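Local coordinates for ABC transporter substrate binding protein (Ribose) (Agrobacterium vitis, PDB 5DKV) that probably binds carbohydrates for uptake by an ABC transporter, and is seen here holding alpha-D-tagatopyranose in the cleft of a periplasmic sugar-binding fold, at residues A[123-128]-A[133-138]; A[213-218]-A[242-247]; A[251-256]-A[302-307]. All blocks are in the same frame, centred on the assembly; numbering follows the deposited sequence.

Contact 1 of 3, residues A[123-128]-A[133-138]; sequences DYQTGA and FPLSYI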
# COMPACT_ATOMS: atom_id res chain seq x y z
N ASP A 123 -11.84 -10.47 6.17
CA ASP A 123 -13.28 -10.70 6.05
C ASP A 123 -13.93 -10.35 7.37
O ASP A 123 -13.70 -11.02 8.40
CB ASP A 123 -13.57 -12.16 5.66
CG ASP A 123 -13.04 -12.51 4.31
OD1 ASP A 123 -13.30 -11.75 3.36
OD2 ASP A 123 -12.34 -13.54 4.19
N TYR A 124 -14.71 -9.28 7.35
CA TYR A 124 -15.27 -8.74 8.59
C TYR A 124 -16.79 -8.87 8.68
O TYR A 124 -17.47 -9.03 7.67
CB TYR A 124 -14.91 -7.27 8.71
CG TYR A 124 -13.42 -6.95 8.72
CD1 TYR A 124 -12.48 -7.79 9.33
CD2 TYR A 124 -12.96 -5.79 8.12
CE1 TYR A 124 -11.10 -7.45 9.33
CE2 TYR A 124 -11.63 -5.44 8.13
CZ TYR A 124 -10.69 -6.28 8.73
OH TYR A 124 -9.35 -5.93 8.74
N GLN A 125 -17.31 -8.78 9.91
CA GLN A 125 -18.74 -8.85 10.17
C GLN A 125 -19.35 -10.13 9.62
O GLN A 125 -20.50 -10.14 9.20
CB GLN A 125 -19.46 -7.63 9.60
CG GLN A 125 -18.97 -6.31 10.15
CD GLN A 125 -19.27 -6.14 11.63
OE1 GLN A 125 -20.42 -6.24 12.05
NE2 GLN A 125 -18.24 -5.89 12.42
N THR A 126 -18.57 -11.21 9.61
CA THR A 126 -19.08 -12.50 9.16
C THR A 126 -19.78 -13.27 10.28
O THR A 126 -20.54 -14.20 10.02
CB THR A 126 -17.94 -13.38 8.62
OG1 THR A 126 -17.12 -13.82 9.71
CG2 THR A 126 -17.10 -12.60 7.64
N GLY A 127 -19.50 -12.89 11.52
CA GLY A 127 -20.07 -13.55 12.68
C GLY A 127 -19.15 -14.58 13.33
O GLY A 127 -19.50 -15.17 14.35
N ALA A 128 -17.97 -14.78 12.74
CA ALA A 128 -16.99 -15.73 13.27
C ALA A 128 -15.54 -15.33 12.97
O ALA A 128 -15.29 -14.56 12.04
CB ALA A 128 -17.27 -17.12 12.72
N PHE A 133 -14.24 -8.10 14.04
CA PHE A 133 -15.00 -6.97 14.56
C PHE A 133 -14.88 -5.62 13.84
O PHE A 133 -15.74 -4.76 14.06
CB PHE A 133 -14.66 -6.78 16.05
CG PHE A 133 -13.20 -6.76 16.32
CD1 PHE A 133 -12.48 -5.59 16.16
CD2 PHE A 133 -12.53 -7.91 16.72
CE1 PHE A 133 -11.13 -5.56 16.39
CE2 PHE A 133 -11.18 -7.88 16.94
CZ PHE A 133 -10.48 -6.70 16.78
N PRO A 134 -13.84 -5.39 12.99
CA PRO A 134 -13.88 -4.15 12.21
C PRO A 134 -15.12 -4.15 11.31
O PRO A 134 -15.70 -5.20 11.04
CB PRO A 134 -12.56 -4.18 11.41
CG PRO A 134 -11.65 -5.11 12.25
CD PRO A 134 -12.60 -6.16 12.72
N LEU A 135 -15.55 -2.97 10.84
CA LEU A 135 -16.76 -2.88 10.05
C LEU A 135 -16.51 -3.06 8.57
O LEU A 135 -17.41 -3.48 7.84
CB LEU A 135 -17.42 -1.52 10.26
CG LEU A 135 -17.98 -1.24 11.65
CD1 LEU A 135 -18.25 0.24 11.79
CD2 LEU A 135 -19.23 -2.05 11.88
N SER A 136 -15.29 -2.74 8.13
CA SER A 136 -14.96 -2.73 6.72
C SER A 136 -13.47 -2.77 6.50
O SER A 136 -12.71 -2.36 7.36
CB SER A 136 -15.55 -1.49 6.07
OG SER A 136 -15.43 -1.52 4.66
N TYR A 137 -13.09 -3.26 5.32
CA TYR A 137 -11.72 -3.29 4.84
C TYR A 137 -11.69 -2.54 3.52
O TYR A 137 -12.35 -2.97 2.55
CB TYR A 137 -11.24 -4.74 4.65
CG TYR A 137 -9.87 -4.86 4.03
CD1 TYR A 137 -8.85 -3.99 4.36
CD2 TYR A 137 -9.60 -5.85 3.10
CE1 TYR A 137 -7.58 -4.11 3.78
CE2 TYR A 137 -8.35 -5.97 2.53
CZ TYR A 137 -7.35 -5.09 2.88
OH TYR A 137 -6.11 -5.20 2.30
N ILE A 138 -10.97 -1.43 3.49
CA ILE A 138 -10.93 -0.55 2.32
C ILE A 138 -9.49 -0.48 1.84
O ILE A 138 -8.60 -0.02 2.58
CB ILE A 138 -11.45 0.84 2.65
CG1 ILE A 138 -12.88 0.76 3.14
CG2 ILE A 138 -11.37 1.76 1.41
CD1 ILE A 138 -13.40 2.05 3.72

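Contact 2 of 3, residues A[213-218]-A[242-247]; sequences AVYARN and AGQSGT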
# COMPACT_ATOMS: atom_id res chain seq x y z
N ALA A 213 23.48 -7.38 -5.60
CA ALA A 213 23.85 -8.78 -5.40
C ALA A 213 23.26 -9.70 -6.49
O ALA A 213 23.94 -10.56 -7.04
CB ALA A 213 23.42 -9.24 -4.04
N VAL A 214 21.98 -9.52 -6.77
CA VAL A 214 21.32 -10.36 -7.75
C VAL A 214 21.95 -10.15 -9.13
O VAL A 214 22.24 -11.12 -9.84
CB VAL A 214 19.79 -10.09 -7.77
CG1 VAL A 214 19.10 -10.92 -8.86
CG2 VAL A 214 19.19 -10.44 -6.41
N TYR A 215 22.20 -8.90 -9.48
CA TYR A 215 22.81 -8.59 -10.76
C TYR A 215 24.24 -9.14 -10.85
O TYR A 215 24.66 -9.60 -11.91
CB TYR A 215 22.82 -7.08 -11.01
CG TYR A 215 23.54 -6.66 -12.27
CD1 TYR A 215 23.21 -7.21 -13.50
CD2 TYR A 215 24.52 -5.68 -12.23
CE1 TYR A 215 23.87 -6.80 -14.66
CE2 TYR A 215 25.18 -5.27 -13.39
CZ TYR A 215 24.85 -5.84 -14.59
OH TYR A 215 25.50 -5.42 -15.72
N ALA A 216 24.98 -9.13 -9.75
CA ALA A 216 26.34 -9.63 -9.80
C ALA A 216 26.34 -11.15 -10.00
O ALA A 216 27.22 -11.68 -10.67
CB ALA A 216 27.10 -9.26 -8.56
N ARG A 217 25.37 -11.84 -9.40
CA ARG A 217 25.27 -13.30 -9.60
C ARG A 217 24.61 -13.63 -10.94
O ARG A 217 24.77 -14.76 -11.44
CB ARG A 217 24.48 -13.96 -8.46
CG ARG A 217 25.20 -14.02 -7.11
CD ARG A 217 24.35 -14.78 -6.08
NE ARG A 217 23.05 -14.14 -5.83
CZ ARG A 217 22.77 -13.35 -4.78
NH1 ARG A 217 23.70 -13.09 -3.85
NH2 ARG A 217 21.56 -12.82 -4.66
N ASN A 218 23.86 -12.66 -11.49
CA ASN A 218 23.09 -12.84 -12.72
C ASN A 218 23.24 -11.66 -13.69
O ASN A 218 22.33 -10.82 -13.78
CB ASN A 218 21.61 -13.00 -12.41
CG ASN A 218 21.32 -14.14 -11.47
OD1 ASN A 218 21.11 -15.28 -11.90
ND2 ASN A 218 21.26 -13.84 -10.18
N ALA A 242 24.26 0.68 -10.62
CA ALA A 242 24.95 -0.39 -11.34
C ALA A 242 25.25 -0.03 -12.79
O ALA A 242 25.89 -0.81 -13.50
CB ALA A 242 24.13 -1.65 -11.30
N GLY A 243 24.76 1.12 -13.25
CA GLY A 243 24.90 1.50 -14.65
C GLY A 243 23.96 0.82 -15.63
O GLY A 243 24.21 0.83 -16.84
N GLN A 244 22.87 0.24 -15.14
CA GLN A 244 22.02 -0.57 -16.00
C GLN A 244 20.65 0.04 -16.29
O GLN A 244 19.73 -0.67 -16.68
CB GLN A 244 21.84 -1.95 -15.37
CG GLN A 244 23.16 -2.69 -15.18
CD GLN A 244 23.99 -2.76 -16.44
OE1 GLN A 244 23.51 -3.15 -17.49
NE2 GLN A 244 25.27 -2.37 -16.35
N SER A 245 20.53 1.35 -16.15
CA SER A 245 19.26 2.00 -16.41
C SER A 245 18.80 1.70 -17.82
O SER A 245 19.57 1.85 -18.78
CB SER A 245 19.36 3.50 -16.20
OG SER A 245 18.12 4.11 -16.50
N GLY A 246 17.55 1.25 -17.94
CA GLY A 246 16.97 0.90 -19.23
C GLY A 246 17.27 -0.52 -19.72
O GLY A 246 16.62 -1.03 -20.62
N THR A 247 18.29 -1.14 -19.14
CA THR A 247 18.66 -2.51 -19.48
C THR A 247 17.97 -3.51 -18.55
O THR A 247 17.37 -4.48 -19.00
CB THR A 247 20.17 -2.69 -19.41
OG1 THR A 247 20.77 -1.77 -20.33
CG2 THR A 247 20.57 -4.12 -19.77

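Contact 3 of 3, residues A[251-256]-A[302-307]; sequences VAFDAP and TGFTVI. With T6T (alpha-D-tagatopyranose), chain E.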
# COMPACT_ATOMS: atom_id res chain seq x y z
N VAL A 251 9.57 -2.41 -12.76
CA VAL A 251 8.18 -2.08 -12.51
C VAL A 251 8.10 -1.83 -11.02
O VAL A 251 8.48 -2.65 -10.21
CB VAL A 251 7.19 -3.21 -12.93
CG1 VAL A 251 5.77 -2.90 -12.49
CG2 VAL A 251 7.23 -3.38 -14.43
N ALA A 252 7.60 -0.64 -10.69
CA ALA A 252 7.56 -0.18 -9.32
C ALA A 252 6.14 0.04 -8.89
O ALA A 252 5.39 0.74 -9.55
CB ALA A 252 8.35 1.10 -9.18
N PHE A 253 5.79 -0.54 -7.76
CA PHE A 253 4.51 -0.27 -7.13
C PHE A 253 4.57 1.07 -6.43
O PHE A 253 5.61 1.46 -5.93
CB PHE A 253 4.15 -1.36 -6.12
CG PHE A 253 2.70 -1.78 -6.15
CD1 PHE A 253 2.23 -2.64 -7.11
CD2 PHE A 253 1.80 -1.30 -5.19
CE1 PHE A 253 0.92 -3.02 -7.15
CE2 PHE A 253 0.47 -1.70 -5.22
CZ PHE A 253 0.03 -2.55 -6.19
N ASP A 254 3.42 1.75 -6.40
CA ASP A 254 3.25 3.08 -5.81
C ASP A 254 3.86 4.16 -6.71
O ASP A 254 4.50 3.85 -7.72
CB ASP A 254 3.78 3.15 -4.37
CG ASP A 254 2.97 2.28 -3.43
OD1 ASP A 254 3.56 1.39 -2.75
OD2 ASP A 254 1.72 2.48 -3.38
N ALA A 255 3.56 5.41 -6.40
CA ALA A 255 3.90 6.52 -7.30
C ALA A 255 4.37 7.76 -6.53
O ALA A 255 3.70 8.80 -6.54
CB ALA A 255 2.72 6.85 -8.18
N PRO A 256 5.53 7.66 -5.89
CA PRO A 256 6.09 8.88 -5.30
C PRO A 256 6.51 9.86 -6.40
O PRO A 256 6.62 9.47 -7.57
CB PRO A 256 7.30 8.38 -4.52
CG PRO A 256 7.69 7.12 -5.17
CD PRO A 256 6.42 6.50 -5.71
N THR A 302 -10.35 -0.28 -4.08
CA THR A 302 -10.01 0.93 -4.82
C THR A 302 -9.06 0.52 -5.94
O THR A 302 -8.43 -0.52 -5.86
CB THR A 302 -9.39 2.00 -3.90
OG1 THR A 302 -8.25 1.45 -3.23
CG2 THR A 302 -10.42 2.42 -2.84
N GLY A 303 -8.95 1.35 -6.97
CA GLY A 303 -8.28 0.94 -8.20
C GLY A 303 -6.83 1.32 -8.36
O GLY A 303 -6.20 1.81 -7.43
N PHE A 304 -6.31 1.06 -9.56
CA PHE A 304 -4.94 1.39 -9.90
C PHE A 304 -4.92 2.34 -11.09
O PHE A 304 -5.84 2.36 -11.92
CB PHE A 304 -4.12 0.15 -10.26
CG PHE A 304 -4.10 -0.88 -9.20
CD1 PHE A 304 -3.37 -0.66 -8.05
CD2 PHE A 304 -4.79 -2.05 -9.34
CE1 PHE A 304 -3.34 -1.61 -7.06
CE2 PHE A 304 -4.76 -2.99 -8.37
CZ PHE A 304 -4.04 -2.77 -7.22
N THR A 305 -3.86 3.14 -11.14
CA THR A 305 -3.52 3.93 -12.31
C THR A 305 -2.12 3.52 -12.74
O THR A 305 -1.17 3.69 -11.98
CB THR A 305 -3.58 5.43 -12.01
OG1 THR A 305 -4.91 5.81 -11.65
CG2 THR A 305 -3.15 6.26 -13.22
N VAL A 306 -2.01 2.96 -13.94
CA VAL A 306 -0.71 2.54 -14.47
C VAL A 306 -0.07 3.74 -15.19
O VAL A 306 -0.63 4.27 -16.14
CB VAL A 306 -0.85 1.34 -15.40
CG1 VAL A 306 0.53 0.88 -15.89
CG2 VAL A 306 -1.56 0.19 -14.65
N ILE A 307 1.08 4.17 -14.69
CA ILE A 307 1.77 5.35 -15.18
C ILE A 307 3.00 4.91 -15.97
O ILE A 307 3.79 4.07 -15.52
CB ILE A 307 2.20 6.31 -14.01
CG1 ILE A 307 1.00 6.60 -13.10
CG2 ILE A 307 2.77 7.63 -14.58
CD1 ILE A 307 1.33 7.48 -11.88
O3 T6T E . 2.53 0.13 -0.67
C3 T6T E . 2.03 0.95 0.38
C4 T6T E . 1.06 0.18 1.16
O4 T6T E . -0.08 -0.20 0.29
C5 T6T E . 1.68 -1.01 1.75
O5 T6T E . 0.78 -1.72 2.61
C6 T6T E . 2.86 -0.65 2.64
O6 T6T E . 3.81 0.15 1.87
C2 T6T E . 3.19 1.34 1.32
O2 T6T E . 2.65 2.16 2.33
C1 T6T E . 4.33 2.01 0.65
O1 T6T E . 3.95 3.19 0.03

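Contact 1 of 3, residues A[123-128]-A[133-138]
The ring of Y124 lies against the pyrrolidine of P134, whose CB sits 3.7 Å from the ring centroid and nearly on the ring normal, a CH-pi contact over one face. The two side chains cross at about a right angle. With CG of Y124 beside its backbone N (chi1 -59°), the ring is turned over P134 and reaches on to the following residues: Y124 CE2 comes within 3.4 Å of S136 O, which is met at the ring edge, and within 3.6 Å of Y137 CB. The far end is pinned outside the contact, Y124 OH being hydrogen-bonded to T114 OG1 and to I119 N. Q125 takes the polar part. Its chain bends at the second torsion, and Q125 NE2 donates to P134 O over 3.0 Å in a fairly straight bond (164°) that arrives well above the carbonyl plane. CD2 of L135 flanks this amide, 4.0 Å from Q125 NE2. A connection after strand 112-115 is thus clasped to the entry of strand 137-140, with Y137 OH bonded to D116 O. The buried tyrosine is held by proline hydrogens on its face and hydrogen bonds at its hydroxyl, so both its tilt and its reach should be well defined.

Contact 2 of 3, residues A[213-218]-A[242-247]
The backbone O of V214, just before the Y215 that reaches across to Q244, is gripped twice by N218: ND2 of N218 donates to V214 O at 2.9 Å with a good angle (158°), and the backbone N of N218 adds a weak bond. This side-chain bond closes the last turn of helix 204-217, while N218 OD1 turns to K162 NZ. Y215 leaves the same turn toward the loop that follows helix 229-241. The side chains of Y215 and Q244 cross at about a right angle, yet ring and amide planes are only 28° apart. Q244 CG lies 3.6 Å from Y215 CZ, and the amide CD and NE2 come up to the hydroxyl. Farther back, Y215 CD2 meets A242 CB loosely at 4.2 Å. Q244 NE2 is 3.1 Å from Y215 OH, but the angle is too poor for a hydrogen bond. A bend at the second torsion of Q244 (chi2 -53°) instead folds the amide back over its own loop, where Q244 NE2 gives a weak bond to A242 O at 3.3 Å. G243, just after helix 229-241, has positive phi and completes a Schellman motif, and the turn after it is closed by T247 N donating to Q244 O at 2.9 Å. Y215 also packs on I248. The hydrogen bonds within the segments thus join neither to the other; what links them at this surface is mainly van der Waals packing of one phenol, ring and hydroxyl, on an alanine methyl and a glutamine chain with its amide.

Contact 3 of 3, residues A[251-256]-A[302-307]
F253 and F304 make the closer of two small apolar touches, CZ of F253 coming 3.6 Å from CE1 of F304. The rings cross obliquely, with planes at 76° and centroids 5.8 Å apart. CG of F304 lies beside its backbone N (chi1 -57°), which carries the ring toward F253. Both rings also rest on I272 of strand 270-273, the strand that runs between the two segments, and I148 of helix 142-156 covers F304. The second touch is slacker: A255 CB and I307 CD1 are 4.0 Å apart, the alanine packing in addition on A273. The 302-307 side is partly exposed at F304, T305 and V306, with I307 buried, whereas F253, D254 and A255 are all buried.

Just past the end of strand 249-253 the chain turns at D254, which has positive phi and sends its carboxylate to the sugar. The tagatopyranose hydroxyl O3 donates to D254 OD1 at 2.6 Å, and L229 N adds a weak bond to the same oxygen, while D254 OD2 is held by Y322 OH and Q274 NE2. Q274 NE2 bonds the sugar as well, so one first-shell residue steadies another. F253 and A255, on either side of D254 in the sequence, are the residues that pack against F304 and I307. A buried, sugar-binding aspartate just beyond the C-terminal end of a parallel strand, with its neighbours packed against the long strand 299-307, fits the ligand cleft of type I periplasmic sugar-binding proteins.

In the fold
The three contacts follow one another along the chain and spread across the bilobed molecule. Contact 1 and contact 2 lie on opposite sides of its centre, their centres 44 Å apart, while contact 3 sits between them, 27 Å from the first and 23 Å from the second by centres. Strand 299-307 ties contact 3 to contact 1: in the sheet it is the neighbour of strand 137-140, and the nearest atoms of the two contacts are about 4 Å apart. The loop 242-247 of contact 2 leads directly into strand 249-253, with D254 just beyond its end. Contact 3 supplies D254 to the tagatopyranose pocket, and the side chain of Y137 in contact 1 comes within about 8 Å of the sugar.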